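Local coordinates for protein cytochrome p450EpoK (Sorangium cellulosum, PDB 1PKF) that is a cytochrome P450, a mostly helical haem protein that holds protoporphyrin IX with its iron and, in this crystal, epothilone D beside it, at residues V69-W74 against G304-A309; E142-R147 against S408-L413; V294-N299 against A333-T338. One frame throughout, in Å; residues are numbered along the deposited sequence.

Contact 1: residues V69-W74 against G304-A309; sequences VSREEW and GTVRFA. With HEM (protoporphyrin IX containing Fe), chain B.
The wall of the ligand pocket beside a haem propionate is built here, where Phe308 and Arg307 of strand 304-309 meet Trp74, Arg71 and Val69 of the facing loop. The Phe308 ring is the main wedge. Its CE2 sits over one face of the Trp74 ring, 3.3 Å from Trp74 CG. The two planes are 43° apart, so the pair is neither stacked nor edge-to-face. Val69 O lies at the edge of the Phe308 ring, 3.5 Å from CE1, and Arg71 CG touches Phe308 CZ.

The Arg71 chain bends at CB-CG (chi2 76°). This turns its head back, and NH1 bonds to Val69 O at 2.9 Å. Val306 CG2 lies over one face of the same guanidinium, 3.5 Å from NH2.

Strand 304-309 runs between strands 325-329 and 67-68 in the mixed sheet typical of P450s, and its side chains reach the haem. Arg307 meets the propionate edge-on with two nitrogens. NH1 to haem O1A and NH2 to haem O2A are both 2.8 Å, and the two bonds hold the propionate near the guanidinium plane. Val69 CG2 covers one face of this guanidinium, 3.6 Å from NE. Arg307 NH1 also donates to Val306 O. Thr305 OG1 also approaches O1A, at a distance too short to be trusted. One water takes a bond from Arg71 NH1 at 2.8 Å and gives bonds to Val306 O and O1A, so Arg71 reaches the propionate indirectly. Arg71, Gly304 and Thr305 also border epothilone D, whose O10 is hydrogen-bonded to Gly304 O.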
loop_
_atom_site.group_PDB
_atom_site.type_symbol
_atom_site.label_atom_id
_atom_site.label_comp_id
_atom_site.label_asym_id
_atom_site.label_seq_id
_atom_site.Cartn_x
_atom_site.Cartn_y
_atom_site.Cartn_z
ATOM N N VAL A 69 4.927 12.515 -11.233
ATOM C CA VAL A 69 4.569 11.140 -10.907
ATOM C C VAL A 69 4.642 10.261 -12.147
ATOM O O VAL A 69 5.055 9.109 -12.076
ATOM C CB VAL A 69 3.145 11.099 -10.339
ATOM C CG1 VAL A 69 2.710 9.670 -10.081
ATOM C CG2 VAL A 69 3.092 11.901 -9.048
ATOM N N SER A 70 4.250 10.809 -13.295
ATOM C CA SER A 70 4.136 10.023 -14.504
ATOM C C SER A 70 5.484 9.414 -14.844
ATOM O O SER A 70 6.494 10.118 -14.936
ATOM C CB SER A 70 3.619 10.849 -15.677
ATOM O OG SER A 70 3.838 10.141 -16.890
ATOM N N ARG A 71 5.494 8.097 -15.020
ATOM C CA ARG A 71 6.713 7.400 -15.356
ATOM C C ARG A 71 7.163 7.795 -16.751
ATOM O O ARG A 71 8.291 7.517 -17.137
ATOM C CB ARG A 71 6.531 5.883 -15.246
ATOM C CG ARG A 71 6.639 5.382 -13.834
ATOM C CD ARG A 71 5.408 5.662 -13.002
ATOM N NE ARG A 71 5.415 4.946 -11.716
ATOM C CZ ARG A 71 5.286 5.506 -10.513
ATOM N NH1 ARG A 71 5.153 6.800 -10.362
ATOM N NH2 ARG A 71 5.286 4.749 -9.436
ATOM N N GLU A 72 6.285 8.465 -17.493
ATOM C CA GLU A 72 6.619 8.924 -18.831
ATOM C C GLU A 72 7.619 10.091 -18.770
ATOM O O GLU A 72 8.304 10.344 -19.747
ATOM C CB GLU A 72 5.346 9.265 -19.641
ATOM C CG GLU A 72 4.733 8.039 -20.342
ATOM C CD GLU A 72 3.243 8.176 -20.694
ATOM O OE1 GLU A 72 2.403 8.316 -19.770
ATOM O OE2 GLU A 72 2.904 8.115 -21.903
ATOM N N GLU A 73 7.730 10.763 -17.621
ATOM C CA GLU A 73 8.761 11.793 -17.418
ATOM C C GLU A 73 10.168 11.221 -17.180
ATOM O O GLU A 73 11.145 11.971 -17.209
ATOM C CB GLU A 73 8.421 12.703 -16.231
ATOM C CG GLU A 73 7.109 13.463 -16.332
ATOM C CD GLU A 73 6.956 14.273 -17.614
ATOM O OE1 GLU A 73 6.233 13.789 -18.520
ATOM O OE2 GLU A 73 7.543 15.383 -17.712
ATOM N N TRP A 74 10.271 9.912 -16.938
ATOM C CA TRP A 74 11.554 9.261 -16.594
ATOM C C TRP A 74 12.502 9.170 -17.800
ATOM O O TRP A 74 12.069 8.951 -18.920
ATOM C CB TRP A 74 11.278 7.853 -16.030
ATOM C CG TRP A 74 12.398 7.162 -15.333
ATOM C CD1 TRP A 74 13.475 7.735 -14.735
ATOM C CD2 TRP A 74 12.544 5.746 -15.131
ATOM N NE1 TRP A 74 14.286 6.771 -14.183
ATOM C CE2 TRP A 74 13.731 5.542 -14.404
ATOM C CE3 TRP A 74 11.783 4.618 -15.496
ATOM C CZ2 TRP A 74 14.184 4.274 -14.044
ATOM C CZ3 TRP A 74 12.233 3.367 -15.130
ATOM C CH2 TRP A 74 13.422 3.205 -14.408
ATOM N N GLY A 304 10.208 3.384 -0.561
ATOM C CA GLY A 304 9.248 4.463 -0.478
ATOM C C GLY A 304 8.502 4.595 -1.766
ATOM O O GLY A 304 8.034 3.615 -2.302
ATOM N N THR A 305 8.360 5.818 -2.250
ATOM C CA THR A 305 7.679 6.032 -3.506
ATOM C C THR A 305 8.584 6.892 -4.358
ATOM O O THR A 305 9.644 7.309 -3.891
ATOM C CB THR A 305 6.274 6.626 -3.267
ATOM O OG1 THR A 305 5.580 6.734 -4.521
ATOM C CG2 THR A 305 6.379 8.055 -2.708
ATOM N N VAL A 306 8.205 7.113 -5.600
ATOM C CA VAL A 306 9.081 7.752 -6.563
ATOM C C VAL A 306 8.480 9.007 -7.181
ATOM O O VAL A 306 7.262 9.146 -7.307
ATOM C CB VAL A 306 9.477 6.797 -7.734
ATOM C CG1 VAL A 306 10.300 5.694 -7.188
ATOM C CG2 VAL A 306 8.252 6.197 -8.430
ATOM N N ARG A 307 9.384 9.901 -7.566
ATOM C CA ARG A 307 9.055 11.042 -8.384
ATOM C C ARG A 307 10.167 11.182 -9.416
ATOM O O ARG A 307 11.238 10.556 -9.280
ATOM C CB ARG A 307 8.944 12.309 -7.523
ATOM C CG ARG A 307 7.794 12.275 -6.511
ATOM C CD ARG A 307 6.458 12.355 -7.191
ATOM N NE ARG A 307 5.299 12.542 -6.310
ATOM C CZ ARG A 307 4.654 11.551 -5.711
ATOM N NH1 ARG A 307 5.105 10.298 -5.812
ATOM N NH2 ARG A 307 3.590 11.814 -4.953
ATOM N N PHE A 308 9.907 12.005 -10.431
ATOM C CA PHE A 308 10.817 12.220 -11.540
ATOM C C PHE A 308 11.009 13.718 -11.808
ATOM O O PHE A 308 10.038 14.416 -12.074
ATOM C CB PHE A 308 10.240 11.553 -12.780
ATOM C CG PHE A 308 9.967 10.091 -12.588
ATOM C CD1 PHE A 308 8.699 9.643 -12.233
ATOM C CD2 PHE A 308 10.999 9.165 -12.696
ATOM C CE1 PHE A 308 8.460 8.282 -12.022
ATOM C CE2 PHE A 308 10.759 7.804 -12.494
ATOM C CZ PHE A 308 9.483 7.377 -12.161
ATOM N N ALA A 309 12.247 14.207 -11.749
ATOM C CA ALA A 309 12.546 15.632 -12.020
ATOM C C ALA A 309 12.067 16.065 -13.393
ATOM O O ALA A 309 12.525 15.538 -14.384
ATOM C CB ALA A 309 14.051 15.886 -11.902
HETATM C CHA HEM B . -1.731 5.979 -3.509
HETATM C CHB HEM B . -0.264 4.238 0.635
HETATM C CHC HEM B . -4.059 1.232 0.957
HETATM C CHD HEM B . -5.348 2.726 -3.329
HETATM C C1A HEM B . -1.060 5.830 -2.345
HETATM C C2A HEM B . 0.110 6.585 -1.958
HETATM C C3A HEM B . 0.529 6.085 -0.812
HETATM C C4A HEM B . -0.359 5.009 -0.454
HETATM C CMA HEM B . 1.742 6.611 -0.046
HETATM C CAA HEM B . 0.745 7.743 -2.740
HETATM C CBA HEM B . 1.972 7.219 -3.498
HETATM C CGA HEM B . 2.648 8.370 -4.213
HETATM O O1A HEM B . 3.583 8.129 -5.023
HETATM O O2A HEM B . 2.248 9.553 -4.001
HETATM C C1B HEM B . -1.166 3.277 0.977
HETATM C C2B HEM B . -1.025 2.493 2.184
HETATM C C3B HEM B . -2.089 1.723 2.261
HETATM C C4B HEM B . -2.888 1.927 1.108
HETATM C CMB HEM B . 0.110 2.544 3.267
HETATM C CAB HEM B . -2.411 0.660 3.298
HETATM C CBB HEM B . -2.308 0.876 4.585
HETATM C C1C HEM B . -4.823 1.371 -0.121
HETATM C C2C HEM B . -6.111 0.771 -0.401
HETATM C C3C HEM B . -6.457 1.195 -1.611
HETATM C C4C HEM B . -5.426 2.114 -2.111
HETATM C CMC HEM B . -6.902 -0.189 0.484
HETATM C CAC HEM B . -7.739 0.759 -2.280
HETATM C CBC HEM B . -8.176 1.473 -3.270
HETATM C C1D HEM B . -4.433 3.641 -3.758
HETATM C C2D HEM B . -4.474 4.191 -5.094
HETATM C C3D HEM B . -3.369 5.203 -5.151
HETATM C C4D HEM B . -2.758 5.147 -3.855
HETATM C CMD HEM B . -5.441 3.924 -6.252
HETATM C CAD HEM B . -3.008 6.097 -6.323
HETATM C CBD HEM B . -3.564 7.471 -5.957
HETATM C CGD HEM B . -3.181 8.482 -6.992
HETATM O O1D HEM B . -2.114 8.355 -7.630
HETATM O O2D HEM B . -3.940 9.444 -7.210
HETATM N NA HEM B . -1.313 4.871 -1.416
HETATM N NB HEM B . -2.332 2.916 0.279
HETATM N NC HEM B . -4.462 2.176 -1.153
HETATM N ND HEM B . -3.397 4.219 -3.008
HETATM FE FE HEM B . -3.003 3.652 -1.152
HETATM O O HOH W 1 4.960 7.344 -7.573
#

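Contact 2: residues E142-R147 against S408-L413; sequences EFDVVR and SLNVIL
Leu413 covers Phe143. Its methyl CD2 rests over one face of the ring, 4.2 Å from the centroid, a CH-pi contact. Phe143 carries CG anti to its nitrogen (chi1 -166°), which puts the ring beside Leu413. Val411 CG2 lies loosely near the ring edge.

Phe143 and Val411 form an antiparallel hydrogen-bonded pair. Val411 N gives a straight 2.9 Å bond to Phe143 O; the return bond is weak. In the next, non-hydrogen-bonded pair, Asn410 ND2 lies on Asp144 CB at 3.4 Å. After this pair segment 142-147 turns into helix 145-150, with Asp144 as N-cap. Its OD2 takes Val146 N at 2.9 Å from the anti side, modestly out of the carboxylate plane, and Leu409 N at 3.1 Å from above the other face. A weak bond from Arg147 N adds to the cap. One oxygen thus caps the helix and holds the strand.

Leu409 fills the corner of this turn. Its CG packs alongside Val145 CB at 3.9 Å. The Val146 side chain crosses Leu409 at about a right angle, CG2 against CB. Val145 CG2 meets Val411 CG1, while Val145 N bonds to Leu409 O at 2.8 Å.

Strand 390-391 also pairs with strand 406-412. Helix 241-272 packs on Val145, Val146 and Val411 through Val267, Ala264 and Leu271. Helix 123-137 touches Phe143 with Leu134 and Arg137.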
loop_
_atom_site.group_PDB
_atom_site.type_symbol
_atom_site.label_atom_id
_atom_site.label_comp_id
_atom_site.label_asym_id
_atom_site.label_seq_id
_atom_site.Cartn_x
_atom_site.Cartn_y
_atom_site.Cartn_z
ATOM N N GLU A 142 -1.264 -24.207 15.322
ATOM C CA GLU A 142 -0.669 -23.098 14.586
ATOM C C GLU A 142 -1.737 -22.171 14.005
ATOM O O GLU A 142 -2.661 -22.621 13.320
ATOM C CB GLU A 142 0.203 -23.635 13.445
ATOM C CG GLU A 142 1.278 -24.629 13.875
ATOM C CD GLU A 142 2.632 -23.968 14.084
ATOM O OE1 GLU A 142 2.832 -23.352 15.154
ATOM O OE2 GLU A 142 3.499 -24.058 13.181
ATOM N N PHE A 143 -1.606 -20.878 14.289
ATOM C CA PHE A 143 -2.360 -19.858 13.565
ATOM C C PHE A 143 -1.407 -18.835 12.945
ATOM O O PHE A 143 -0.665 -18.159 13.645
ATOM C CB PHE A 143 -3.361 -19.162 14.482
ATOM C CG PHE A 143 -4.386 -18.339 13.744
ATOM C CD1 PHE A 143 -5.462 -18.945 13.134
ATOM C CD2 PHE A 143 -4.257 -16.959 13.654
ATOM C CE1 PHE A 143 -6.386 -18.197 12.454
ATOM C CE2 PHE A 143 -5.166 -16.217 12.986
ATOM C CZ PHE A 143 -6.241 -16.826 12.375
ATOM N N ASP A 144 -1.432 -18.748 11.623
ATOM C CA ASP A 144 -0.588 -17.818 10.879
ATOM C C ASP A 144 -1.360 -16.550 10.537
ATOM O O ASP A 144 -2.240 -16.557 9.692
ATOM C CB ASP A 144 -0.086 -18.474 9.601
ATOM C CG ASP A 144 0.925 -17.619 8.879
ATOM O OD1 ASP A 144 1.771 -18.192 8.166
ATOM O OD2 ASP A 144 0.949 -16.373 8.966
ATOM N N VAL A 145 -1.006 -15.455 11.192
ATOM C CA VAL A 145 -1.748 -14.207 11.060
ATOM C C VAL A 145 -1.758 -13.691 9.631
ATOM O O VAL A 145 -2.697 -13.007 9.223
ATOM C CB VAL A 145 -1.215 -13.186 12.032
ATOM C CG1 VAL A 145 -1.808 -11.800 11.774
ATOM C CG2 VAL A 145 -1.547 -13.648 13.448
ATOM N N VAL A 146 -0.748 -14.050 8.852
ATOM C CA VAL A 146 -0.749 -13.700 7.442
ATOM C C VAL A 146 -1.596 -14.685 6.645
ATOM O O VAL A 146 -2.696 -14.328 6.189
ATOM C CB VAL A 146 0.689 -13.621 6.869
ATOM C CG1 VAL A 146 0.646 -13.255 5.430
ATOM C CG2 VAL A 146 1.519 -12.610 7.630
ATOM N N ARG A 147 -1.096 -15.921 6.505
ATOM C CA ARG A 147 -1.730 -16.944 5.658
ATOM C C ARG A 147 -3.179 -17.279 6.038
ATOM O O ARG A 147 -4.017 -17.535 5.168
ATOM C CB ARG A 147 -0.900 -18.239 5.696
ATOM C CG ARG A 147 -1.144 -19.212 4.527
ATOM C CD ARG A 147 -1.215 -20.729 4.900
ATOM N NE ARG A 147 -0.334 -21.093 6.020
ATOM C CZ ARG A 147 -0.663 -21.894 7.035
ATOM N NH1 ARG A 147 -1.868 -22.468 7.102
ATOM N NH2 ARG A 147 0.227 -22.125 8.004
ATOM N N SER A 408 5.003 -14.933 6.937
ATOM C CA SER A 408 4.305 -15.639 7.992
ATOM C C SER A 408 4.483 -14.978 9.363
ATOM O O SER A 408 5.489 -14.392 9.668
ATOM C CB SER A 408 4.756 -17.110 8.050
ATOM O OG SER A 408 6.156 -17.179 8.232
ATOM N N LEU A 409 3.456 -15.084 10.183
ATOM C CA LEU A 409 3.456 -14.518 11.507
ATOM C C LEU A 409 2.689 -15.518 12.360
ATOM O O LEU A 409 1.458 -15.450 12.501
ATOM C CB LEU A 409 2.796 -13.138 11.473
ATOM C CG LEU A 409 2.517 -12.463 12.809
ATOM C CD1 LEU A 409 3.765 -12.423 13.610
ATOM C CD2 LEU A 409 1.971 -11.051 12.621
ATOM N N ASN A 410 3.423 -16.497 12.868
ATOM C CA ASN A 410 2.828 -17.590 13.610
ATOM C C ASN A 410 2.639 -17.250 15.077
ATOM O O ASN A 410 3.581 -16.831 15.742
ATOM C CB ASN A 410 3.677 -18.854 13.471
ATOM C CG ASN A 410 3.452 -19.565 12.139
ATOM O OD1 ASN A 410 4.406 -19.894 11.432
ATOM N ND2 ASN A 410 2.190 -19.795 11.789
ATOM N N VAL A 411 1.417 -17.448 15.563
ATOM C CA VAL A 411 1.060 -17.166 16.955
ATOM C C VAL A 411 0.264 -18.326 17.595
ATOM O O VAL A 411 -0.109 -19.297 16.936
ATOM C CB VAL A 411 0.230 -15.846 17.082
ATOM C CG1 VAL A 411 0.881 -14.699 16.302
ATOM C CG2 VAL A 411 -1.192 -16.044 16.617
ATOM N N ILE A 412 0.020 -18.190 18.890
ATOM C CA ILE A 412 -0.780 -19.114 19.666
ATOM C C ILE A 412 -1.909 -18.296 20.245
ATOM O O ILE A 412 -1.659 -17.393 21.036
ATOM C CB ILE A 412 0.061 -19.653 20.815
ATOM C CG1 ILE A 412 1.109 -20.621 20.291
ATOM C CG2 ILE A 412 -0.818 -20.317 21.876
ATOM C CD1 ILE A 412 2.293 -20.728 21.223
ATOM N N LEU A 413 -3.141 -18.584 19.851
ATOM C CA LEU A 413 -4.257 -17.733 20.252
ATOM C C LEU A 413 -4.555 -17.922 21.748
ATOM O O LEU A 413 -4.436 -16.977 22.518
ATOM C CB LEU A 413 -5.492 -17.989 19.379
ATOM C CG LEU A 413 -5.415 -17.573 17.898
ATOM C CD1 LEU A 413 -4.038 -17.788 17.329
ATOM C CD2 LEU A 413 -6.407 -18.343 17.066
#

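Contact 3: residues V294-N299 against A333-T338; sequences VLRFEN and ALRDGT. Unlike the reference sequence in segment 294-299: Glu298 (reference Asp).
Leu334 and Arg335 grip the C-terminal end of helix 287-297, where they meet Arg296 and Phe297. Ala333 opens a type I beta turn that begins at the last residue of helix 330-333 and runs to Asp336.

Leu334 comes next and points at the helix end. Its CB lies 3.4 Å from Arg296 O, and CD1 approaches Leu295 O and Asn299 ND2. Asn299 ND2 bonds back to Leu295 O, and its OD1 takes Leu301 N. The carbonyl of Leu334 receives Arg296 NH1 at 3.0 Å, nearly in line with its C=O bond. Arg296 reaches it through a chain bent twice, at chi2 and chi3. Its NH1 also bonds to Pro343 O, and NE pairs with Glu293. Glu293 and Arg296 are spaced as in the ExxR motif of P450s, which lies on the K helix.

Arg335 follows and makes two of the three hydrogen bonds between the segments. Its chain bends at chi2 (-76°) and swings the head onto Phe297. NE and NH2 both bond to Phe297 O at 2.8 Å, side-on, with the oxygen in the guanidinium plane. The same head lies flat on the Phe297 ring. The planes are 8° apart and the centres 4.2 Å apart. NH2 is over the rim, 3.3 Å from CE1.

Asp336 follows, with its carboxylate leading off from the helix. Its OD1 accepts from Thr338 N, an Asx turn, and also from Thr338 OG1, while OD2 takes Tyr55 N.

The Arg335 guanidinium is fixed by two in-plane bonds to Phe297 O, by a salt bridge from NH1 to Asp344 and by the ring on one face. Its positive charge lies at the carbonyl end of the helix, where it would probably be favoured by the helix dipole.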
loop_
_atom_site.group_PDB
_atom_site.type_symbol
_atom_site.label_atom_id
_atom_site.label_comp_id
_atom_site.label_asym_id
_atom_site.label_seq_id
_atom_site.Cartn_x
_atom_site.Cartn_y
_atom_site.Cartn_z
ATOM N N VAL A 294 1.380 2.463 13.735
ATOM C CA VAL A 294 2.043 1.272 13.236
ATOM C C VAL A 294 2.770 1.653 11.966
ATOM O O VAL A 294 3.911 1.268 11.751
ATOM C CB VAL A 294 1.062 0.156 12.938
ATOM C CG1 VAL A 294 1.669 -0.841 11.936
ATOM C CG2 VAL A 294 0.695 -0.541 14.213
ATOM N N LEU A 295 2.094 2.407 11.127
ATOM C CA LEU A 295 2.637 2.807 9.842
ATOM C C LEU A 295 3.707 3.902 9.995
ATOM O O LEU A 295 4.610 4.064 9.153
ATOM C CB LEU A 295 1.505 3.318 8.980
ATOM C CG LEU A 295 0.907 2.494 7.848
ATOM C CD1 LEU A 295 1.226 0.982 7.897
ATOM C CD2 LEU A 295 -0.552 2.738 7.753
ATOM N N ARG A 296 3.562 4.676 11.055
ATOM C CA ARG A 296 4.506 5.718 11.393
ATOM C C ARG A 296 5.796 5.138 11.956
ATOM O O ARG A 296 6.877 5.488 11.523
ATOM C CB ARG A 296 3.870 6.662 12.413
ATOM C CG ARG A 296 4.494 8.033 12.394
ATOM C CD ARG A 296 5.864 8.101 13.117
ATOM N NE ARG A 296 5.902 7.332 14.372
ATOM C CZ ARG A 296 7.013 7.127 15.104
ATOM N NH1 ARG A 296 8.174 7.604 14.681
ATOM N NH2 ARG A 296 6.974 6.406 16.219
ATOM N N PHE A 297 5.661 4.246 12.924
ATOM C CA PHE A 297 6.774 3.712 13.648
ATOM C C PHE A 297 7.468 2.669 12.794
ATOM O O PHE A 297 8.675 2.477 12.871
ATOM C CB PHE A 297 6.281 2.999 14.893
ATOM C CG PHE A 297 7.356 2.236 15.607
ATOM C CD1 PHE A 297 8.441 2.907 16.158
ATOM C CD2 PHE A 297 7.283 0.869 15.744
ATOM C CE1 PHE A 297 9.429 2.220 16.842
ATOM C CE2 PHE A 297 8.273 0.174 16.395
ATOM C CZ PHE A 297 9.355 0.847 16.956
ATOM N N GLU A 298 6.682 1.951 12.015
ATOM C CA GLU A 298 7.319 0.987 11.185
ATOM C C GLU A 298 6.680 0.641 9.875
ATOM O O GLU A 298 6.012 -0.349 9.670
ATOM C CB GLU A 298 7.723 -0.149 12.024
ATOM C CG GLU A 298 6.699 -1.124 12.342
ATOM C CD GLU A 298 7.423 -2.398 12.247
ATOM O OE1 GLU A 298 6.934 -3.406 12.753
ATOM O OE2 GLU A 298 8.540 -2.301 11.651
ATOM N N ASN A 299 6.945 1.540 8.984
ATOM C CA ASN A 299 6.268 1.600 7.767
ATOM C C ASN A 299 6.538 0.365 6.928
ATOM O O ASN A 299 7.677 -0.130 6.888
ATOM C CB ASN A 299 6.772 2.797 7.022
ATOM C CG ASN A 299 5.922 3.110 5.847
ATOM O OD1 ASN A 299 6.303 2.862 4.692
ATOM N ND2 ASN A 299 4.765 3.672 6.118
ATOM N N ALA A 333 12.091 8.956 6.776
ATOM C CA ALA A 333 11.449 10.217 7.037
ATOM C C ALA A 333 10.570 10.114 8.267
ATOM O O ALA A 333 10.459 11.057 9.006
ATOM C CB ALA A 333 10.622 10.654 5.841
ATOM N N LEU A 334 9.965 8.958 8.500
ATOM C CA LEU A 334 9.014 8.800 9.581
ATOM C C LEU A 334 9.661 8.423 10.887
ATOM O O LEU A 334 8.954 8.253 11.889
ATOM C CB LEU A 334 7.948 7.774 9.220
ATOM C CG LEU A 334 7.001 8.175 8.087
ATOM C CD1 LEU A 334 5.904 7.137 7.911
ATOM C CD2 LEU A 334 6.391 9.539 8.355
ATOM N N ARG A 335 10.985 8.273 10.907
ATOM C CA ARG A 335 11.725 8.170 12.173
ATOM C C ARG A 335 12.561 9.443 12.422
ATOM O O ARG A 335 13.475 9.457 13.224
ATOM C CB ARG A 335 12.645 6.944 12.181
ATOM C CG ARG A 335 11.936 5.631 12.181
ATOM C CD ARG A 335 11.365 5.285 13.470
ATOM N NE ARG A 335 10.932 3.906 13.537
ATOM C CZ ARG A 335 11.630 2.913 14.037
ATOM N NH1 ARG A 335 12.828 3.119 14.540
ATOM N NH2 ARG A 335 11.117 1.696 14.076
ATOM N N ASP A 336 12.228 10.505 11.714
ATOM C CA ASP A 336 12.975 11.736 11.739
ATOM C C ASP A 336 12.673 12.452 13.059
ATOM O O ASP A 336 11.547 12.927 13.283
ATOM C CB ASP A 336 12.607 12.578 10.510
ATOM C CG ASP A 336 13.503 13.819 10.339
ATOM O OD1 ASP A 336 13.954 14.376 11.361
ATOM O OD2 ASP A 336 13.773 14.335 9.235
ATOM N N GLY A 337 13.682 12.477 13.933
ATOM C CA GLY A 337 13.567 12.977 15.295
ATOM C C GLY A 337 13.282 14.460 15.468
ATOM O O GLY A 337 12.819 14.885 16.524
ATOM N N THR A 338 13.535 15.242 14.431
ATOM C CA THR A 338 13.131 16.640 14.427
ATOM C C THR A 338 11.648 16.868 14.100
ATOM O O THR A 338 11.223 18.011 13.978
ATOM C CB THR A 338 13.922 17.427 13.410
ATOM O OG1 THR A 338 13.452 17.089 12.105
ATOM C CG2 THR A 338 15.413 17.062 13.433
#

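How the contacts relate
From the N terminus, segment 69-74 comes first, then 142-147 and 294-299. Contact 1 closes next, at 304-309, soon after helix 287-297. Contact 3 closes at 333-338 and contact 2 last, at 408-413. Contact 1 therefore crosses both of the others, while contact 3 lies wholly within the loop of contact 2. Contact 1 ties the loop before helix 77-82 to the mixed sheet at the haem. Contact 2 joins the start of helix 145-150 to strand 406-412 near the C terminus. Contact 3 fastens helix 287-297 to the turn after helix 330-333. Contacts 1 and 2 lie on opposite sides of the chain's centre, their own centres about 37 Å apart.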